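Local coordinates for S locus protein 11 (Brassica campestris, PDB 6KYW), which probably acts as a secreted, cysteine-rich pollen ligand that a receptor kinase of the stigma recognises in self-incompatibility, at residues C[6-11]-C[37-42]; C[15-20]-C[28-33]; C[22-27]-C[41-46]. All coordinates share one frame; numbering follows the deposited sequence.

Contact 1 of 3, residues C[6-11]-C[37-42]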
loop_
_atom_site.group_PDB
_atom_site.type_symbol
_atom_site.label_atom_id
_atom_site.label_comp_id
_atom_site.label_asym_id
_atom_site.label_seq_id
_atom_site.Cartn_x
_atom_site.Cartn_y
_atom_site.Cartn_z
ATOM N N PHE C 6 -2.803 -0.312 18.087
ATOM C CA PHE C 6 -3.559 -1.048 17.084
ATOM C C PHE C 6 -3.414 -0.338 15.749
ATOM O O PHE C 6 -2.914 0.787 15.672
ATOM C CB PHE C 6 -5.030 -1.162 17.475
ATOM C CG PHE C 6 -5.674 0.159 17.764
ATOM C CD1 PHE C 6 -6.223 0.919 16.741
ATOM C CD2 PHE C 6 -5.705 0.662 19.056
ATOM C CE1 PHE C 6 -6.817 2.153 17.009
ATOM C CE2 PHE C 6 -6.299 1.885 19.329
ATOM C CZ PHE C 6 -6.864 2.633 18.302
ATOM N N ARG C 7 -3.890 -1.003 14.700
ATOM C CA ARG C 7 -3.868 -0.472 13.345
ATOM C C ARG C 7 -5.249 -0.616 12.725
ATOM O O ARG C 7 -5.992 -1.549 13.044
ATOM C CB ARG C 7 -2.825 -1.182 12.492
ATOM C CG ARG C 7 -2.659 -0.595 11.101
ATOM C CD ARG C 7 -1.584 -1.319 10.362
ATOM N NE ARG C 7 -0.313 -1.149 11.045
ATOM C CZ ARG C 7 0.368 -0.005 11.092
ATOM N NH1 ARG C 7 -0.082 1.073 10.475
ATOM N NH2 ARG C 7 1.509 0.056 11.752
ATOM N N LYS C 8 -5.587 0.319 11.838
ATOM C CA LYS C 8 -6.897 0.373 11.195
ATOM C C LYS C 8 -6.779 0.806 9.736
ATOM O O LYS C 8 -5.821 1.476 9.327
ATOM C CB LYS C 8 -7.831 1.354 11.905
ATOM C CG LYS C 8 -8.564 0.815 13.079
ATOM C CD LYS C 8 -9.488 1.902 13.601
ATOM C CE LYS C 8 -10.061 1.552 14.964
ATOM N NZ LYS C 8 -10.819 2.699 15.533
ATOM N N LEU C 9 -7.800 0.449 8.963
ATOM C CA LEU C 9 -7.953 0.995 7.618
ATOM C C LEU C 9 -8.286 2.481 7.670
ATOM O O LEU C 9 -9.062 2.933 8.513
ATOM C CB LEU C 9 -9.071 0.286 6.874
ATOM C CG LEU C 9 -8.684 -0.659 5.751
ATOM C CD1 LEU C 9 -7.765 -1.732 6.266
ATOM C CD2 LEU C 9 -9.989 -1.245 5.212
ATOM N N GLY C 10 -7.718 3.236 6.751
ATOM C CA GLY C 10 -8.131 4.606 6.607
ATOM C C GLY C 10 -7.146 5.562 7.222
ATOM O O GLY C 10 -6.075 5.191 7.713
ATOM N N LYS C 11 -7.528 6.830 7.185
ATOM C CA LYS C 11 -6.663 7.899 7.663
ATOM C C LYS C 11 -6.950 8.254 9.121
ATOM O O LYS C 11 -8.043 8.015 9.650
ATOM C CB LYS C 11 -6.818 9.130 6.774
ATOM C CG LYS C 11 -5.797 9.148 5.656
ATOM C CD LYS C 11 -6.181 10.102 4.588
ATOM C CE LYS C 11 -5.035 11.056 4.335
ATOM N NZ LYS C 11 -4.567 11.700 5.591
ATOM N N ASN C 37 -2.922 2.825 3.019
ATOM C CA ASN C 37 -4.150 3.366 3.596
ATOM C C ASN C 37 -4.478 2.733 4.958
ATOM O O ASN C 37 -5.609 2.316 5.219
ATOM C CB ASN C 37 -5.326 3.214 2.628
ATOM C CG ASN C 37 -6.536 4.069 3.038
ATOM O OD1 ASN C 37 -6.394 5.214 3.479
ATOM N ND2 ASN C 37 -7.723 3.503 2.906
ATOM N N THR C 38 -3.484 2.689 5.846
ATOM C CA THR C 38 -3.719 2.334 7.250
ATOM C C THR C 38 -3.169 3.435 8.152
ATOM O O THR C 38 -2.296 4.211 7.753
ATOM C CB THR C 38 -3.086 0.980 7.662
ATOM O OG1 THR C 38 -1.650 1.080 7.673
ATOM C CG2 THR C 38 -3.521 -0.140 6.743
ATOM N N HIS C 39 -3.700 3.490 9.379
ATOM C CA HIS C 39 -3.136 4.315 10.445
ATOM C C HIS C 39 -3.004 3.479 11.721
ATOM O O HIS C 39 -3.619 2.412 11.860
ATOM C CB HIS C 39 -3.996 5.560 10.702
ATOM C CG HIS C 39 -5.357 5.258 11.250
ATOM N ND1 HIS C 39 -6.409 4.855 10.456
ATOM C CD2 HIS C 39 -5.838 5.303 12.514
ATOM C CE1 HIS C 39 -7.477 4.656 11.208
ATOM N NE2 HIS C 39 -7.158 4.928 12.460
ATOM N N SER C 40 -2.188 3.966 12.661
ATOM C CA SER C 40 -1.990 3.278 13.933
ATOM C C SER C 40 -2.049 4.235 15.120
ATOM O O SER C 40 -1.683 5.412 15.024
ATOM C CB SER C 40 -0.651 2.524 13.963
ATOM O OG SER C 40 0.452 3.410 13.832
ATOM N N CYS C 41 -2.506 3.699 16.252
ATOM C CA CYS C 41 -2.417 4.353 17.559
ATOM C C CYS C 41 -1.250 3.753 18.342
ATOM O O CYS C 41 -1.233 2.550 18.612
ATOM C CB CYS C 41 -3.722 4.173 18.331
ATOM S SG CYS C 41 -5.011 5.389 17.917
ATOM N N ASP C 42 -0.266 4.574 18.684
ATOM C CA ASP C 42 0.884 4.094 19.445
ATOM C C ASP C 42 1.251 5.126 20.505
ATOM O O ASP C 42 0.857 6.292 20.434
ATOM C CB ASP C 42 2.104 3.823 18.555
ATOM C CG ASP C 42 1.753 3.024 17.318
ATOM O OD1 ASP C 42 1.924 1.783 17.329
ATOM O OD2 ASP C 42 1.289 3.638 16.330
#
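Strands 6-9 and 38-42 run antiparallel, with an angle of 153° between their directions. Phe6-Cys41 and Lys8-His39 are hydrogen-bonded pairs, while Arg7-Ser40 and Leu9-Thr38 are non-hydrogen-bonded pairs. The Lys8-His39 pair is closed from both sides: Lys8 N reaches His39 O at 2.9 Å, and His39 N returns a bond to Lys8 O. Past the strand end, Gly10 N bonds to Asn37 O at 2.8 Å.

The side chains of Phe6 and Cys41 lie on the same face of the sheet as those of Lys8 and His39. Cys41 CB sits over one face of the Phe6 ring, 3.8 Å from its centroid. Cys41 SG lies obliquely to that ring; its disulfide goes to Cys20. On the other face of the sheet, Ser40 CB lies over one face of the Arg7 guanidinium, toward its rim. Arg7 bends at chi3 (-63°), which brings NH1 to Thr38 OG1 at 3.2 Å, tilted from the guanidinium plane. Thr38 OG1 also bonds to Lys35 O. Arg7 NE bonds to the backbone of a chain of another protein.

His39 lies beside Lys8, the two pointing the same way. ND1 donates to Gly10 O at 2.8 Å, in the ring plane but well above the Gly10 carbonyl plane. NE2 bonds to Glu16, which also takes a salt bridge from Lys8. Both nitrogens face acceptors, so His39 probably carries both protons and a positive charge beside Glu16.

Contact 2 of 3, residues C[15-20]-C[28-33]; sequences LEEEKC and QCTCSD
The Glu17 carboxylate reaches across from helix 15-20 and takes two bonds from strand 29-33. The Glu17 and Thr30 side chains cross obliquely. Thr30 OG1 donates to Glu17 OE1 at 2.6 Å, on the syn lone pair. Cys31 N donates to Glu17 OE2 at 2.9 Å, also from the syn side but 29° out of the carboxylate plane. A hydroxyl and a neighbouring backbone N-H thus hold the same group. Glu17 gets there with CG anti to its N and a bend at chi2 (85°), which turns the carboxylate to the strand. This pair of bonds should fix its rotation.

Nearly one turn on, Cys20 points its CB at the strand. Its SG lies 3.3 Å from Thr30 O. The same sulfur packs on Cys31 CB. Cys29 CB meets Cys20 O at 3.3 Å. Cys31 also points at the helix, and its SG packs on Glu16 CG at 4.0 Å. Glu16 itself turns its carboxylate to Lys8 and His39.

Cys20-Cys41 ties the helix to the middle strand, Cys29-Cys43 ties two strands, and Cys31-Cys12 ties the edge strand to the loop before the helix. One helix packed on a three-stranded antiparallel sheet, in the order beta-alpha-beta-beta, fits a defensin-like, cysteine-stabilised fold. The pairing of the eight cysteines, first-eighth, second-fifth, third-sixth and fourth-seventh, agrees with this.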
loop_
_atom_site.group_PDB
_atom_site.type_symbol
_atom_site.label_atom_id
_atom_site.label_comp_id
_atom_site.label_asym_id
_atom_site.label_seq_id
_atom_site.Cartn_x
_atom_site.Cartn_y
_atom_site.Cartn_z
ATOM N N LEU C 15 -11.028 12.224 16.136
ATOM C CA LEU C 15 -11.647 11.306 17.087
ATOM C C LEU C 15 -10.785 10.084 17.331
ATOM O O LEU C 15 -10.785 9.539 18.441
ATOM C CB LEU C 15 -13.032 10.858 16.624
ATOM C CG LEU C 15 -14.074 11.937 16.358
ATOM C CD1 LEU C 15 -15.397 11.301 15.923
ATOM C CD2 LEU C 15 -14.247 12.810 17.600
ATOM N N GLU C 16 -10.072 9.623 16.306
ATOM C CA GLU C 16 -9.144 8.523 16.506
ATOM C C GLU C 16 -7.958 8.957 17.358
ATOM O O GLU C 16 -7.438 8.162 18.145
ATOM C CB GLU C 16 -8.698 7.989 15.147
ATOM C CG GLU C 16 -8.037 6.627 15.171
ATOM C CD GLU C 16 -9.021 5.463 15.180
ATOM O OE1 GLU C 16 -10.257 5.673 15.228
ATOM O OE2 GLU C 16 -8.534 4.319 15.139
ATOM N N GLU C 17 -7.539 10.219 17.234
ATOM C CA GLU C 17 -6.474 10.738 18.084
ATOM C C GLU C 17 -6.882 10.727 19.552
ATOM O O GLU C 17 -6.048 10.485 20.434
ATOM C CB GLU C 17 -6.094 12.151 17.649
ATOM C CG GLU C 17 -5.095 12.833 18.567
ATOM C CD GLU C 17 -3.665 12.468 18.221
ATOM O OE1 GLU C 17 -2.719 13.039 18.810
ATOM O OE2 GLU C 17 -3.488 11.610 17.339
ATOM N N GLU C 18 -8.158 10.990 19.838
ATOM C CA GLU C 18 -8.635 10.858 21.210
ATOM C C GLU C 18 -8.680 9.396 21.629
ATOM O O GLU C 18 -8.370 9.054 22.775
ATOM C CB GLU C 18 -10.004 11.525 21.354
ATOM C CG GLU C 18 -9.927 13.055 21.410
ATOM C CD GLU C 18 -8.595 13.571 21.999
ATOM O OE1 GLU C 18 -7.654 13.854 21.214
ATOM O OE2 GLU C 18 -8.490 13.708 23.244
ATOM N N LYS C 19 -9.028 8.514 20.703
ATOM C CA LYS C 19 -9.029 7.092 21.002
ATOM C C LYS C 19 -7.617 6.570 21.295
ATOM O O LYS C 19 -7.468 5.647 22.098
ATOM C CB LYS C 19 -9.686 6.339 19.838
ATOM C CG LYS C 19 -9.662 4.822 19.943
ATOM C CD LYS C 19 -11.017 4.248 20.344
ATOM C CE LYS C 19 -10.940 2.726 20.558
ATOM N NZ LYS C 19 -10.191 2.336 21.799
ATOM N N CYS C 20 -6.567 7.134 20.675
ATOM C CA CYS C 20 -5.213 6.665 20.980
ATOM C C CYS C 20 -4.905 6.869 22.456
ATOM O O CYS C 20 -4.170 6.081 23.071
ATOM C CB CYS C 20 -4.156 7.404 20.151
ATOM S SG CYS C 20 -4.097 7.154 18.357
ATOM N N GLN C 28 2.271 9.747 26.442
ATOM C CA GLN C 28 2.013 10.421 25.169
ATOM C C GLN C 28 1.631 9.391 24.107
ATOM O O GLN C 28 2.476 8.611 23.653
ATOM C CB GLN C 28 3.236 11.222 24.734
ATOM C CG GLN C 28 3.713 12.206 25.777
ATOM C CD GLN C 28 5.097 12.769 25.468
ATOM O OE1 GLN C 28 6.122 12.126 25.713
ATOM N NE2 GLN C 28 5.128 13.980 24.932
ATOM N N CYS C 29 0.356 9.404 23.713
ATOM C CA CYS C 29 -0.219 8.481 22.741
ATOM C C CYS C 29 -0.798 9.271 21.572
ATOM O O CYS C 29 -1.588 10.200 21.776
ATOM C CB CYS C 29 -1.313 7.625 23.391
ATOM S SG CYS C 29 -0.758 6.547 24.735
ATOM N N THR C 30 -0.417 8.910 20.345
ATOM C CA THR C 30 -0.918 9.626 19.178
ATOM C C THR C 30 -1.167 8.683 18.002
ATOM O O THR C 30 -0.845 7.491 18.026
ATOM C CB THR C 30 0.031 10.760 18.750
ATOM O OG1 THR C 30 -0.699 11.728 17.967
ATOM C CG2 THR C 30 1.197 10.219 17.923
ATOM N N CYS C 31 -1.755 9.264 16.964
ATOM C CA CYS C 31 -2.166 8.593 15.743
ATOM C C CYS C 31 -1.135 8.888 14.654
ATOM O O CYS C 31 -0.702 10.032 14.506
ATOM C CB CYS C 31 -3.556 9.103 15.357
ATOM S SG CYS C 31 -4.481 8.144 14.165
ATOM N N SER C 32 -0.710 7.852 13.929
ATOM C CA SER C 32 0.254 7.994 12.839
ATOM C C SER C 32 -0.348 7.425 11.559
ATOM O O SER C 32 -0.675 6.235 11.509
ATOM C CB SER C 32 1.564 7.264 13.153
ATOM O OG SER C 32 2.184 7.774 14.306
ATOM N N ASP C 33 -0.494 8.267 10.531
ATOM C CA ASP C 33 -0.890 7.792 9.209
ATOM C C ASP C 33 0.241 6.955 8.617
ATOM O O ASP C 33 1.419 7.239 8.829
ATOM C CB ASP C 33 -1.194 8.973 8.261
ATOM C CG ASP C 33 -2.589 9.572 8.459
ATOM O OD1 ASP C 33 -3.595 8.830 8.589
ATOM O OD2 ASP C 33 -2.669 10.812 8.476
#

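Contact 3 of 3, residues C[22-27]-C[41-46]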
loop_
_atom_site.group_PDB
_atom_site.type_symbol
_atom_site.label_atom_id
_atom_site.label_comp_id
_atom_site.label_asym_id
_atom_site.label_seq_id
_atom_site.Cartn_x
_atom_site.Cartn_y
_atom_site.Cartn_z
ATOM N N THR C 22 -6.635 6.347 24.972
ATOM C CA THR C 22 -7.152 5.315 25.867
ATOM C C THR C 22 -6.173 4.170 26.106
ATOM O O THR C 22 -6.473 3.274 26.901
ATOM C CB THR C 22 -8.460 4.714 25.315
ATOM O OG1 THR C 22 -9.125 4.007 26.364
ATOM C CG2 THR C 22 -8.183 3.691 24.188
ATOM N N LEU C 23 -5.039 4.130 25.416
ATOM C CA LEU C 23 -4.221 2.929 25.492
ATOM C C LEU C 23 -3.583 2.770 26.869
ATOM O O LEU C 23 -3.542 1.660 27.415
ATOM C CB LEU C 23 -3.150 2.954 24.405
ATOM C CG LEU C 23 -3.600 2.664 22.980
ATOM C CD1 LEU C 23 -2.370 2.713 22.053
ATOM C CD2 LEU C 23 -4.367 1.325 22.884
ATOM N N TYR C 24 -3.065 3.861 27.430
ATOM C CA TYR C 24 -2.458 3.948 28.748
ATOM C C TYR C 24 -3.093 5.112 29.493
ATOM O O TYR C 24 -3.577 6.061 28.872
ATOM C CB TYR C 24 -0.936 4.172 28.666
ATOM C CG TYR C 24 -0.133 3.028 28.069
ATOM C CD1 TYR C 24 0.274 1.953 28.850
ATOM C CD2 TYR C 24 0.231 3.035 26.727
ATOM C CE1 TYR C 24 0.997 0.914 28.319
ATOM C CE2 TYR C 24 0.964 1.996 26.175
ATOM C CZ TYR C 24 1.351 0.935 26.978
ATOM O OH TYR C 24 2.089 -0.108 26.441
ATOM N N PRO C 25 -3.137 5.058 30.820
ATOM C CA PRO C 25 -3.702 6.192 31.571
ATOM C C PRO C 25 -2.716 7.320 31.793
ATOM O O PRO C 25 -3.142 8.428 32.151
ATOM C CB PRO C 25 -4.134 5.554 32.894
ATOM C CG PRO C 25 -3.259 4.350 33.031
ATOM C CD PRO C 25 -2.939 3.861 31.655
ATOM N N ARG C 26 -1.424 7.073 31.586
ATOM C CA ARG C 26 -0.378 8.083 31.537
ATOM C C ARG C 26 0.306 8.013 30.175
ATOM O O ARG C 26 0.182 7.022 29.448
ATOM C CB ARG C 26 0.678 7.863 32.641
ATOM C CG ARG C 26 0.137 7.202 33.896
ATOM C CD ARG C 26 1.127 7.173 35.060
ATOM N NE ARG C 26 2.225 6.208 34.893
ATOM C CZ ARG C 26 2.167 4.920 35.239
ATOM N NH1 ARG C 26 1.050 4.406 35.747
ATOM N NH2 ARG C 26 3.225 4.137 35.056
ATOM N N GLY C 27 1.045 9.068 29.838
ATOM C CA GLY C 27 1.957 9.043 28.706
ATOM C C GLY C 27 1.392 9.692 27.456
ATOM O O GLY C 27 0.228 10.108 27.382
ATOM N N CYS C 41 -2.506 3.699 16.252
ATOM C CA CYS C 41 -2.417 4.353 17.559
ATOM C C CYS C 41 -1.250 3.753 18.342
ATOM O O CYS C 41 -1.233 2.550 18.612
ATOM C CB CYS C 41 -3.722 4.173 18.331
ATOM S SG CYS C 41 -5.011 5.389 17.917
ATOM N N ASP C 42 -0.266 4.574 18.684
ATOM C CA ASP C 42 0.884 4.094 19.445
ATOM C C ASP C 42 1.251 5.126 20.505
ATOM O O ASP C 42 0.857 6.292 20.434
ATOM C CB ASP C 42 2.104 3.823 18.555
ATOM C CG ASP C 42 1.753 3.024 17.318
ATOM O OD1 ASP C 42 1.924 1.783 17.329
ATOM O OD2 ASP C 42 1.289 3.638 16.330
ATOM N N CYS C 43 2.038 4.692 21.483
ATOM C CA CYS C 43 2.379 5.536 22.616
ATOM C C CYS C 43 3.886 5.618 22.752
ATOM O O CYS C 43 4.558 4.590 22.885
ATOM C CB CYS C 43 1.737 5.007 23.895
ATOM S SG CYS C 43 -0.077 4.903 23.735
ATOM N N LYS C 44 4.400 6.839 22.725
ATOM C CA LYS C 44 5.803 7.144 22.966
ATOM C C LYS C 44 6.147 7.240 24.459
ATOM O O LYS C 44 7.326 7.211 24.816
ATOM C CB LYS C 44 6.134 8.448 22.229
ATOM C CG LYS C 44 7.472 9.071 22.483
ATOM C CD LYS C 44 7.471 10.502 21.961
ATOM C CE LYS C 44 6.175 11.233 22.330
ATOM N NZ LYS C 44 6.273 12.699 22.047
ATOM N N SER C 45 5.147 7.317 25.335
ATOM C CA SER C 45 5.331 7.373 26.779
ATOM C C SER C 45 4.178 6.618 27.411
ATOM O O SER C 45 3.088 6.556 26.831
ATOM C CB SER C 45 5.315 8.812 27.312
ATOM O OG SER C 45 6.272 9.625 26.672
ATOM N N CYS C 46 4.407 6.059 28.604
ATOM C CA CYS C 46 3.301 5.397 29.316
ATOM C C CYS C 46 3.549 5.267 30.830
ATOM O O CYS C 46 4.686 5.127 31.278
ATOM C CB CYS C 46 3.035 4.004 28.723
ATOM S SG CYS C 46 4.539 3.024 28.584
#
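Ser45 O receives Gly27 CA at 3.3 Å in a CA-H...O contact. A second such contact runs the other way, from Cys46 CA to Arg26 O at 3.5 Å, with an angle at H of 163°. No conventional hydrogen bond joins the two segments. The two segments still come close here because Gly27 has no side chain, and Ser45 CB rests on Gly27 CA at 3.6 Å.

Tyr24 and Leu23 share the remaining packing. Cys46 lies over one face of the Tyr24 ring. The CB stands above the ring centre, 3.4 Å from the centroid, as a CH-pi contact. The SG lies over the same face, 4.2 Å from the centroid. Cys43 meets the ring differently: its SG is at the edge, in the ring plane, 3.5 Å from Tyr24 CD2. The ring is therefore touched on a face by one cysteine and at its rim by another. Its hydroxyl bonds to Arg4 N, which would help fix the ring.

Leu23 packs beside Cys43. Its CD1 touches Cys43 SG at 3.6 Å and lies equally close to Cys41 O. CG anti to the carbonyl carbon (chi1 -75°) lets this branch reach the strand.

Three disulfides secure the region: Cys41-Cys20, Cys43-Cys29 and Cys46-Cys2. The contact lays the loop between helix 14-20 and strand 29-33 against the end of strand 38-43 and the C-terminal tail.

Overall arrangement
All three contacts meet at one three-stranded antiparallel sheet, in which strand 38-43 is central. Contact 1 pairs it with strand 5-9, contact 2 packs the helix on strand 29-33, and contact 3 folds a loop onto the end of strand 38-43. The centres of contacts 1 and 2 are about 9 Å apart, as are those of contacts 2 and 3. The centres of contacts 1 and 3 lie about 15 Å apart, on opposite sides of the chain's centre. The Cys20-Cys41 disulfide joins contact 2 to both others, and Cys29-Cys43 joins contacts 2 and 3. A salt bridge from Lys8 NZ to Glu16 OE2, 2.8 Å, also links contacts 1 and 2. Contact 1 also touches chains of another protein, probably the receptor.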